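Local coordinates for endolysin B (Mycobacterium phage D29, PDB 3HC7), which degrades the link between mycolic acids and the peptidoglycan-bound wall of the mycobacterial host, acting with the holin to bring about lysis, at residues Gly142-Arg147 with Val187-Gly192; Lys3-Thr8 with Glu65-Ala70; His127-Ile132 with Tyr161-Asp166. All coordinates share one frame; numbering follows the deposited sequence.

Interaction 1. Residues Gly142-Arg147 with Val187-Gly192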
loop_
_atom_site.group_PDB
_atom_site.type_symbol
_atom_site.label_atom_id
_atom_site.label_comp_id
_atom_site.label_asym_id
_atom_site.label_seq_id
_atom_site.Cartn_x
_atom_site.Cartn_y
_atom_site.Cartn_z
ATOM N N GLY A 142 3.287 3.818 9.524
ATOM C CA GLY A 142 3.670 4.020 8.145
ATOM C C GLY A 142 4.465 5.304 8.006
ATOM O O GLY A 142 4.215 6.296 8.694
ATOM N N ILE A 143 5.435 5.293 7.104
ATOM C CA ILE A 143 6.229 6.483 6.853
ATOM C C ILE A 143 5.398 7.687 6.369
ATOM O O ILE A 143 5.670 8.828 6.760
ATOM C CB ILE A 143 7.342 6.174 5.847
ATOM C CG1 ILE A 143 8.300 7.356 5.739
ATOM C CG2 ILE A 143 6.737 5.781 4.502
ATOM C CD1 ILE A 143 9.493 7.100 4.845
ATOM N N LEU A 144 4.393 7.443 5.525
ATOM C CA LEU A 144 3.639 8.537 4.888
ATOM C C LEU A 144 2.836 9.370 5.886
ATOM O O LEU A 144 2.233 8.825 6.794
ATOM C CB LEU A 144 2.700 7.994 3.812
ATOM C CG LEU A 144 3.334 7.402 2.556
ATOM C CD1 LEU A 144 2.266 6.761 1.695
ATOM C CD2 LEU A 144 4.084 8.468 1.757
ATOM N N GLU A 145 2.824 10.689 5.703
ATOM C CA GLU A 145 2.116 11.596 6.616
ATOM C C GLU A 145 0.595 11.487 6.479
ATOM O O GLU A 145 -0.146 11.747 7.419
ATOM C CB GLU A 145 2.553 13.046 6.381
ATOM C CG GLU A 145 4.028 13.322 6.637
ATOM C CD GLU A 145 4.550 14.507 5.832
ATOM O OE1 GLU A 145 4.399 14.498 4.590
ATOM O OE2 GLU A 145 5.120 15.445 6.438
ATOM N N ASP A 146 0.140 11.128 5.285
ATOM C CA ASP A 146 -1.265 10.844 5.027
ATOM C C ASP A 146 -1.490 9.351 5.268
ATOM O O ASP A 146 -1.456 8.552 4.339
ATOM C CB ASP A 146 -1.593 11.200 3.574
ATOM C CG ASP A 146 -3.065 11.042 3.243
ATOM O OD1 ASP A 146 -3.915 11.307 4.118
ATOM O OD2 ASP A 146 -3.370 10.682 2.087
ATOM N N ARG A 147 -1.690 8.975 6.521
ATOM C CA ARG A 147 -1.795 7.565 6.873
ATOM C C ARG A 147 -3.170 7.255 7.459
ATOM O O ARG A 147 -3.953 8.161 7.775
ATOM C CB ARG A 147 -0.687 7.163 7.856
ATOM C CG ARG A 147 -0.776 7.854 9.213
ATOM C CD ARG A 147 0.272 7.329 10.195
ATOM N NE ARG A 147 1.640 7.589 9.740
ATOM C CZ ARG A 147 2.292 8.731 9.947
ATOM N NH1 ARG A 147 1.697 9.714 10.611
ATOM N NH2 ARG A 147 3.536 8.893 9.494
ATOM N N VAL A 187 10.948 10.789 -2.107
ATOM C CA VAL A 187 11.049 9.852 -3.225
ATOM C C VAL A 187 9.704 9.189 -3.542
ATOM O O VAL A 187 9.280 9.100 -4.701
ATOM C CB VAL A 187 12.143 8.785 -2.953
ATOM C CG1 VAL A 187 11.978 7.594 -3.861
ATOM C CG2 VAL A 187 13.499 9.395 -3.156
ATOM N N MET A 188 9.013 8.749 -2.507
ATOM C CA MET A 188 7.716 8.117 -2.704
ATOM C C MET A 188 6.616 9.052 -3.239
ATOM O O MET A 188 5.722 8.601 -3.960
ATOM C CB MET A 188 7.266 7.436 -1.426
ATOM C CG MET A 188 8.054 6.182 -1.107
ATOM S SD MET A 188 7.537 5.494 0.469
ATOM C CE MET A 188 5.778 5.765 0.373
ATOM N N LYS A 189 6.681 10.341 -2.902
ATOM C CA LYS A 189 5.646 11.299 -3.329
ATOM C C LYS A 189 5.955 12.070 -4.619
ATOM O O LYS A 189 5.086 12.748 -5.168
ATOM C CB LYS A 189 5.384 12.310 -2.207
ATOM C CG LYS A 189 4.862 11.687 -0.930
ATOM C CD LYS A 189 5.140 12.582 0.262
ATOM C CE LYS A 189 4.471 13.942 0.129
ATOM N NZ LYS A 189 4.686 14.760 1.360
ATOM N N ALA A 190 7.193 11.984 -5.098
ATOM C CA ALA A 190 7.643 12.837 -6.191
ATOM C C ALA A 190 7.000 12.476 -7.529
ATOM O O ALA A 190 6.688 11.312 -7.776
ATOM C CB ALA A 190 9.169 12.769 -6.313
ATOM N N SER A 191 6.828 13.476 -8.391
ATOM C CA SER A 191 6.337 13.264 -9.750
ATOM C C SER A 191 7.469 12.824 -10.683
ATOM O O SER A 191 7.225 12.320 -11.777
ATOM C CB SER A 191 5.705 14.548 -10.286
ATOM O OG SER A 191 6.631 15.621 -10.238
ATOM N N GLY A 192 8.702 13.025 -10.229
ATOM C CA GLY A 192 9.918 12.769 -11.002
ATOM C C GLY A 192 11.087 13.413 -10.266
ATOM O O GLY A 192 10.880 14.068 -9.245
#

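Interaction 2. Residues Lys3-Thr8 with Glu65-Ala70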
loop_
_atom_site.group_PDB
_atom_site.type_symbol
_atom_site.label_atom_id
_atom_site.label_comp_id
_atom_site.label_asym_id
_atom_site.label_seq_id
_atom_site.Cartn_x
_atom_site.Cartn_y
_atom_site.Cartn_z
ATOM N N LYS A 3 -22.099 -13.718 -4.124
ATOM C CA LYS A 3 -20.655 -13.939 -4.129
ATOM C C LYS A 3 -19.918 -12.602 -4.012
ATOM O O LYS A 3 -20.052 -11.744 -4.884
ATOM C CB LYS A 3 -20.259 -14.665 -5.415
ATOM C CG LYS A 3 -18.960 -15.455 -5.346
ATOM C CD LYS A 3 -18.810 -16.356 -6.575
ATOM C CE LYS A 3 -17.403 -16.925 -6.691
ATOM N NZ LYS A 3 -17.169 -17.579 -8.008
ATOM N N PRO A 4 -19.144 -12.419 -2.927
ATOM C CA PRO A 4 -18.452 -11.150 -2.657
ATOM C C PRO A 4 -17.293 -10.900 -3.621
ATOM O O PRO A 4 -16.724 -11.841 -4.168
ATOM C CB PRO A 4 -17.897 -11.326 -1.234
ATOM C CG PRO A 4 -18.422 -12.640 -0.729
ATOM C CD PRO A 4 -18.851 -13.443 -1.910
ATOM N N TRP A 5 -16.951 -9.633 -3.816
ATOM C CA TRP A 5 -15.844 -9.267 -4.688
ATOM C C TRP A 5 -14.555 -9.059 -3.916
ATOM O O TRP A 5 -14.569 -8.546 -2.794
ATOM C CB TRP A 5 -16.175 -8.003 -5.482
ATOM C CG TRP A 5 -17.017 -8.297 -6.658
ATOM C CD1 TRP A 5 -18.377 -8.190 -6.746
ATOM C CD2 TRP A 5 -16.567 -8.784 -7.922
ATOM N NE1 TRP A 5 -18.798 -8.571 -7.995
ATOM C CE2 TRP A 5 -17.705 -8.944 -8.736
ATOM C CE3 TRP A 5 -15.308 -9.098 -8.448
ATOM C CZ2 TRP A 5 -17.622 -9.403 -10.050
ATOM C CZ3 TRP A 5 -15.227 -9.548 -9.749
ATOM C CH2 TRP A 5 -16.377 -9.701 -10.537
ATOM N N LEU A 6 -13.444 -9.459 -4.531
ATOM C CA LEU A 6 -12.119 -9.210 -3.987
ATOM C C LEU A 6 -11.297 -8.384 -4.978
ATOM O O LEU A 6 -11.073 -8.799 -6.120
ATOM C CB LEU A 6 -11.406 -10.530 -3.669
ATOM C CG LEU A 6 -9.949 -10.417 -3.211
ATOM C CD1 LEU A 6 -9.851 -9.592 -1.945
ATOM C CD2 LEU A 6 -9.324 -11.799 -3.009
ATOM N N PHE A 7 -10.867 -7.207 -4.537
ATOM C CA PHE A 7 -10.048 -6.323 -5.360
ATOM C C PHE A 7 -8.617 -6.358 -4.852
ATOM O O PHE A 7 -8.377 -6.248 -3.650
ATOM C CB PHE A 7 -10.589 -4.890 -5.316
ATOM C CG PHE A 7 -12.003 -4.765 -5.810
ATOM C CD1 PHE A 7 -12.270 -4.615 -7.164
ATOM C CD2 PHE A 7 -13.065 -4.809 -4.920
ATOM C CE1 PHE A 7 -13.571 -4.503 -7.621
ATOM C CE2 PHE A 7 -14.374 -4.700 -5.370
ATOM C CZ PHE A 7 -14.626 -4.546 -6.720
ATOM N N THR A 8 -7.668 -6.517 -5.768
ATOM C CA THR A 8 -6.279 -6.686 -5.383
ATOM C C THR A 8 -5.364 -5.764 -6.170
ATOM O O THR A 8 -5.538 -5.557 -7.376
ATOM C CB THR A 8 -5.800 -8.142 -5.578
ATOM O OG1 THR A 8 -5.978 -8.522 -6.946
ATOM C CG2 THR A 8 -6.578 -9.090 -4.678
ATOM N N GLU A 65 -16.886 0.555 -8.300
ATOM C CA GLU A 65 -18.170 1.060 -8.760
ATOM C C GLU A 65 -18.827 0.083 -9.717
ATOM O O GLU A 65 -20.023 -0.200 -9.608
ATOM C CB GLU A 65 -17.991 2.396 -9.474
ATOM C CG GLU A 65 -17.731 3.556 -8.559
ATOM C CD GLU A 65 -17.456 4.828 -9.326
ATOM O OE1 GLU A 65 -17.238 4.747 -10.554
ATOM O OE2 GLU A 65 -17.457 5.904 -8.697
ATOM N N LEU A 66 -18.046 -0.427 -10.665
ATOM C CA LEU A 66 -18.594 -1.340 -11.661
ATOM C C LEU A 66 -19.198 -2.577 -11.008
ATOM O O LEU A 66 -20.411 -2.783 -11.041
ATOM C CB LEU A 66 -17.523 -1.753 -12.669
ATOM C CG LEU A 66 -17.022 -0.645 -13.591
ATOM C CD1 LEU A 66 -16.055 -1.212 -14.616
ATOM C CD2 LEU A 66 -18.192 0.033 -14.276
ATOM N N LYS A 67 -18.341 -3.399 -10.419
ATOM C CA LYS A 67 -18.777 -4.660 -9.838
ATOM C C LYS A 67 -19.911 -4.469 -8.837
ATOM O O LYS A 67 -20.895 -5.204 -8.855
ATOM C CB LYS A 67 -17.596 -5.364 -9.173
ATOM C CG LYS A 67 -16.739 -6.178 -10.128
ATOM C CD LYS A 67 -16.384 -5.412 -11.393
ATOM C CE LYS A 67 -15.661 -6.312 -12.389
ATOM N NZ LYS A 67 -15.353 -5.611 -13.665
ATOM N N LEU A 68 -19.777 -3.469 -7.975
ATOM C CA LEU A 68 -20.729 -3.275 -6.883
ATOM C C LEU A 68 -22.058 -2.652 -7.309
ATOM O O LEU A 68 -23.087 -2.880 -6.667
ATOM C CB LEU A 68 -20.085 -2.481 -5.743
ATOM C CG LEU A 68 -19.476 -3.349 -4.636
ATOM C CD1 LEU A 68 -18.775 -4.570 -5.201
ATOM C CD2 LEU A 68 -18.535 -2.546 -3.769
ATOM N N ASP A 69 -22.047 -1.865 -8.380
ATOM C CA ASP A 69 -23.300 -1.376 -8.947
ATOM C C ASP A 69 -24.032 -2.515 -9.655
ATOM O O ASP A 69 -25.259 -2.576 -9.657
ATOM C CB ASP A 69 -23.062 -0.213 -9.915
ATOM C CG ASP A 69 -23.034 1.134 -9.219
ATOM O OD1 ASP A 69 -23.511 1.218 -8.068
ATOM O OD2 ASP A 69 -22.542 2.113 -9.824
ATOM N N ALA A 70 -23.264 -3.418 -10.253
ATOM C CA ALA A 70 -23.829 -4.534 -10.989
ATOM C C ALA A 70 -24.500 -5.538 -10.059
ATOM O O ALA A 70 -25.517 -6.129 -10.414
ATOM C CB ALA A 70 -22.751 -5.213 -11.816
#

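Interaction 3. Residues His127-Ile132 with Tyr161-Asp166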
loop_
_atom_site.group_PDB
_atom_site.type_symbol
_atom_site.label_atom_id
_atom_site.label_comp_id
_atom_site.label_asym_id
_atom_site.label_seq_id
_atom_site.Cartn_x
_atom_site.Cartn_y
_atom_site.Cartn_z
ATOM N N HIS A 127 -0.536 -6.846 12.428
ATOM C CA HIS A 127 -0.828 -8.262 12.639
ATOM C C HIS A 127 0.341 -9.103 12.170
ATOM O O HIS A 127 1.025 -8.741 11.212
ATOM C CB HIS A 127 -2.087 -8.694 11.877
ATOM C CG HIS A 127 -3.333 -7.986 12.313
ATOM N ND1 HIS A 127 -3.893 -6.954 11.590
ATOM C CD2 HIS A 127 -4.132 -8.169 13.392
ATOM C CE1 HIS A 127 -4.980 -6.527 12.207
ATOM N NE2 HIS A 127 -5.145 -7.246 13.304
ATOM N N SER A 128 0.567 -10.230 12.841
ATOM C CA SER A 128 1.633 -11.145 12.458
ATOM C C SER A 128 1.213 -11.984 11.259
ATOM O O SER A 128 0.040 -12.342 11.129
ATOM C CB SER A 128 1.990 -12.067 13.628
ATOM O OG SER A 128 2.941 -13.041 13.232
ATOM N N ASP A 129 2.166 -12.292 10.382
ATOM C CA ASP A 129 1.905 -13.213 9.279
ATOM C C ASP A 129 2.393 -14.626 9.604
ATOM O O ASP A 129 2.610 -15.443 8.708
ATOM C CB ASP A 129 2.509 -12.708 7.964
ATOM C CG ASP A 129 4.021 -12.581 8.019
ATOM O OD1 ASP A 129 4.569 -12.411 9.123
ATOM O OD2 ASP A 129 4.660 -12.642 6.951
ATOM N N GLU A 130 2.553 -14.905 10.893
ATOM C CA GLU A 130 2.828 -16.257 11.362
ATOM C C GLU A 130 3.940 -16.876 10.531
ATOM O O GLU A 130 3.737 -17.868 9.833
ATOM C CB GLU A 130 1.557 -17.112 11.294
ATOM C CG GLU A 130 0.401 -16.560 12.122
ATOM C CD GLU A 130 -0.913 -17.288 11.881
ATOM O OE1 GLU A 130 -0.888 -18.478 11.496
ATOM O OE2 GLU A 130 -1.978 -16.663 12.082
ATOM N N TRP A 131 5.121 -16.280 10.617
ATOM C CA TRP A 131 6.221 -16.644 9.744
ATOM C C TRP A 131 7.533 -16.375 10.469
ATOM O O TRP A 131 7.579 -16.381 11.697
ATOM C CB TRP A 131 6.119 -15.846 8.442
ATOM C CG TRP A 131 7.048 -16.279 7.354
ATOM C CD1 TRP A 131 7.376 -17.557 7.012
ATOM C CD2 TRP A 131 7.744 -15.425 6.436
ATOM N NE1 TRP A 131 8.250 -17.552 5.949
ATOM C CE2 TRP A 131 8.489 -16.255 5.577
ATOM C CE3 TRP A 131 7.812 -14.037 6.263
ATOM C CZ2 TRP A 131 9.296 -15.742 4.558
ATOM C CZ3 TRP A 131 8.612 -13.529 5.253
ATOM C CH2 TRP A 131 9.343 -14.379 4.413
ATOM N N ILE A 132 8.595 -16.122 9.713
ATOM C CA ILE A 132 9.926 -16.032 10.298
ATOM C C ILE A 132 10.297 -14.619 10.747
ATOM O O ILE A 132 11.407 -14.384 11.232
ATOM C CB ILE A 132 10.999 -16.574 9.328
ATOM C CG1 ILE A 132 11.147 -15.663 8.108
ATOM C CG2 ILE A 132 10.651 -17.994 8.898
ATOM C CD1 ILE A 132 12.238 -16.114 7.144
ATOM N N TYR A 161 -0.514 -6.483 7.964
ATOM C CA TYR A 161 0.663 -7.300 8.236
ATOM C C TYR A 161 1.937 -6.516 7.988
ATOM O O TYR A 161 2.168 -6.081 6.890
ATOM C CB TYR A 161 0.643 -8.512 7.317
ATOM C CG TYR A 161 -0.559 -9.419 7.461
ATOM C CD1 TYR A 161 -0.754 -10.175 8.599
ATOM C CD2 TYR A 161 -1.464 -9.543 6.451
ATOM C CE1 TYR A 161 -1.836 -11.014 8.726
ATOM C CE2 TYR A 161 -2.542 -10.360 6.575
ATOM C CZ TYR A 161 -2.724 -11.093 7.711
ATOM O OH TYR A 161 -3.795 -11.914 7.803
ATOM N N ALA A 162 2.755 -6.369 9.011
ATOM C CA ALA A 162 3.927 -5.513 8.949
ATOM C C ALA A 162 5.040 -6.079 9.805
ATOM O O ALA A 162 4.816 -6.433 10.961
ATOM C CB ALA A 162 3.571 -4.102 9.403
ATOM N N HIS A 163 6.237 -6.163 9.230
ATOM C CA HIS A 163 7.406 -6.684 9.932
ATOM C C HIS A 163 8.327 -5.546 10.319
ATOM O O HIS A 163 8.518 -4.608 9.541
ATOM C CB HIS A 163 8.222 -7.623 9.035
ATOM C CG HIS A 163 7.495 -8.857 8.608
ATOM N ND1 HIS A 163 7.690 -9.441 7.377
ATOM C CD2 HIS A 163 6.577 -9.620 9.248
ATOM C CE1 HIS A 163 6.924 -10.513 7.274
ATOM N NE2 HIS A 163 6.237 -10.643 8.395
ATOM N N ASP A 164 8.927 -5.626 11.499
ATOM C CA ASP A 164 10.047 -4.744 11.774
ATOM C C ASP A 164 11.176 -5.148 10.836
ATOM O O ASP A 164 11.432 -6.331 10.624
ATOM C CB ASP A 164 10.467 -4.786 13.246
ATOM C CG ASP A 164 9.995 -3.556 14.018
ATOM O OD1 ASP A 164 10.286 -2.433 13.559
ATOM O OD2 ASP A 164 9.334 -3.700 15.071
ATOM N N GLY A 165 11.836 -4.162 10.256
ATOM C CA GLY A 165 12.798 -4.425 9.202
ATOM C C GLY A 165 12.233 -3.887 7.905
ATOM O O GLY A 165 12.974 -3.470 7.013
ATOM N N ASP A 166 10.904 -3.898 7.808
ATOM C CA ASP A 166 10.206 -3.235 6.719
ATOM C C ASP A 166 9.982 -1.789 7.151
ATOM O O ASP A 166 8.932 -1.443 7.692
ATOM C CB ASP A 166 8.875 -3.936 6.430
ATOM C CG ASP A 166 8.256 -3.497 5.114
ATOM O OD1 ASP A 166 8.813 -2.581 4.470
ATOM O OD2 ASP A 166 7.215 -4.070 4.726
#

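Interaction 1. Residues Gly142-Arg147 with Val187-Gly192
The flat carboxylate of E145 meets K189 across the contact through OE1, which lies 3.3 Å from K189 NZ in a weak salt bridge on the exposed side. The other flat group, the guanidinium of R147, works within its own loop: its edge holds G142 O in plane, with NH2 at 2.8 Å and NE at 3.1 Å from that one oxygen. This side-on double grip ties the two ends of 142-147 together, and NH2 comes in nearly along the C=O axis.

Behind the ion pair the contact is apolar. M188 is bent at its last torsion (chi3 39°), which brings CE onto the branches of L144, where CD2 is only 3.5 Å from M188 CE, a tight fit. M188 SD faces I143 CG2 at 4.1 Å. The unbranched, flexible methionine can fit itself to two branched side chains at the end of the helix, while long, charged K189 and E145 suit the surface. I86 of helix 83-96 touches both L144 and M188. A loop thus packs on the last turn of helix 179-189 within the cutinase-like alpha/beta hydrolase fold, M188 lying about 9 Å from the catalytic S82, side chain to side chain.

Interaction 2. Residues Lys3-Thr8 with Glu65-Ala70
K67 and L68 meet W5 and F7 from a helix end whose shortest polar bond is D69 N to E65 O, 2.9 Å; with A70 N to L66 O at 3.0 Å it keeps the last turn regular. The contact between helix and strand is itself made by carbon atoms.

K67 lies across W5 at about a right angle, with CG over one face of the six-membered ring, 11° off the ring normal, a CH-pi contact. A bend at chi2 (47°) carries the rest of the chain off past the benzo end of the indole, K67 CE passing 3.9 Å from W5 CH2. Lysine suits the site because its aliphatic stem can cover an aromatic face while its ammonium is carried away from the strand. Tryptophan offers a broad surface to receive that stem.

F7, two residues along the strand and on the same side, presents its edge, K67 CB lying 3.9 Å from F7 CZ. L68 completes the layer through a single methyl, CD1, which is 4.0 Å from W5 CD1 and 4.4 Å from F7 CE2; a compact branched residue fits this buried position. F76 of strand 76-81 touches W5, F7 and L68, and Q37 of strand 35-38 touches W5, F7 and K67, so the neighbouring strands border the patch on both sides.

The short axes run almost exactly antiparallel and approach to 10.1 Å, the ordinary spacing of a helix layered on a sheet. Helix 50-70 joins strand 35-38 to strand 76-81 and lies over strand 5-9 between them: a beta-alpha-beta crossover, as expected in the layered alpha/beta hydrolase fold.

Interaction 3. Residues His127-Ile132 with Tyr161-Asp166
D129 and H163 are brought together by their first torsions: D129 holds CG between its backbone N and carbonyl carbon (chi1 62°), while H163 sets CG beside its backbone N (chi1 -63°). H163 NE2 then donates a short, straight bond to D129 OD1, 2.5 Å long and 171° at the hydrogen. The oxygen lies in the imidazole plane, but the donor stands above the carboxylate plane. Carboxylate and imidazole suit each other as a buried polar pair; N243 N also binds D129 OD2, and P239 O engages H163 ND1. The ring carbon next to NE2, H163 CE1, meets the edge of W131, 3.8 Å from W131 CE3.

The Y161 side chain packs against the backbone of 127-129. Its ring edge faces S128 O, with CE1 at 3.3 Å, and its CD1 lies 3.8 Å from H127 CB. The buried H127 O has no hydrogen-bond partner in the model; Y161 CA approaches it at 3.3 Å in a CA-H...O contact.

Y161 ends strand 157-161, an outermost strand of the main sheet, and its backbone bonds to F115 and G117. P246 and A247 of helix 245-251 pack on its side chain. Y242, in the loop leading to that helix, stacks on H163; the contact thus joins the edge strand to the C-terminal loop and helix.

In the fold
Interactions 1 and 3 alternate along the chain, and their nearest atoms are about 8 Å apart; interaction 1 lies near the catalytic site, and interaction 3 includes D166, the inferred catalytic acid, in its second segment. The I143 side chain of interaction 1 is about 9 Å from that of D166. In interaction 3 H163 stands about 7 Å, side chain to side chain, from the catalytic H240, and Y242, which stacks on H163, also bonds D166. Interaction 2 lies away from these sites, its nearest atoms about 17 Å from interaction 1 and 11 Å from interaction 3, and across the chain's centre from interaction 1. It packs helix 50-70 on the main sheet, toward the periphery of the chain.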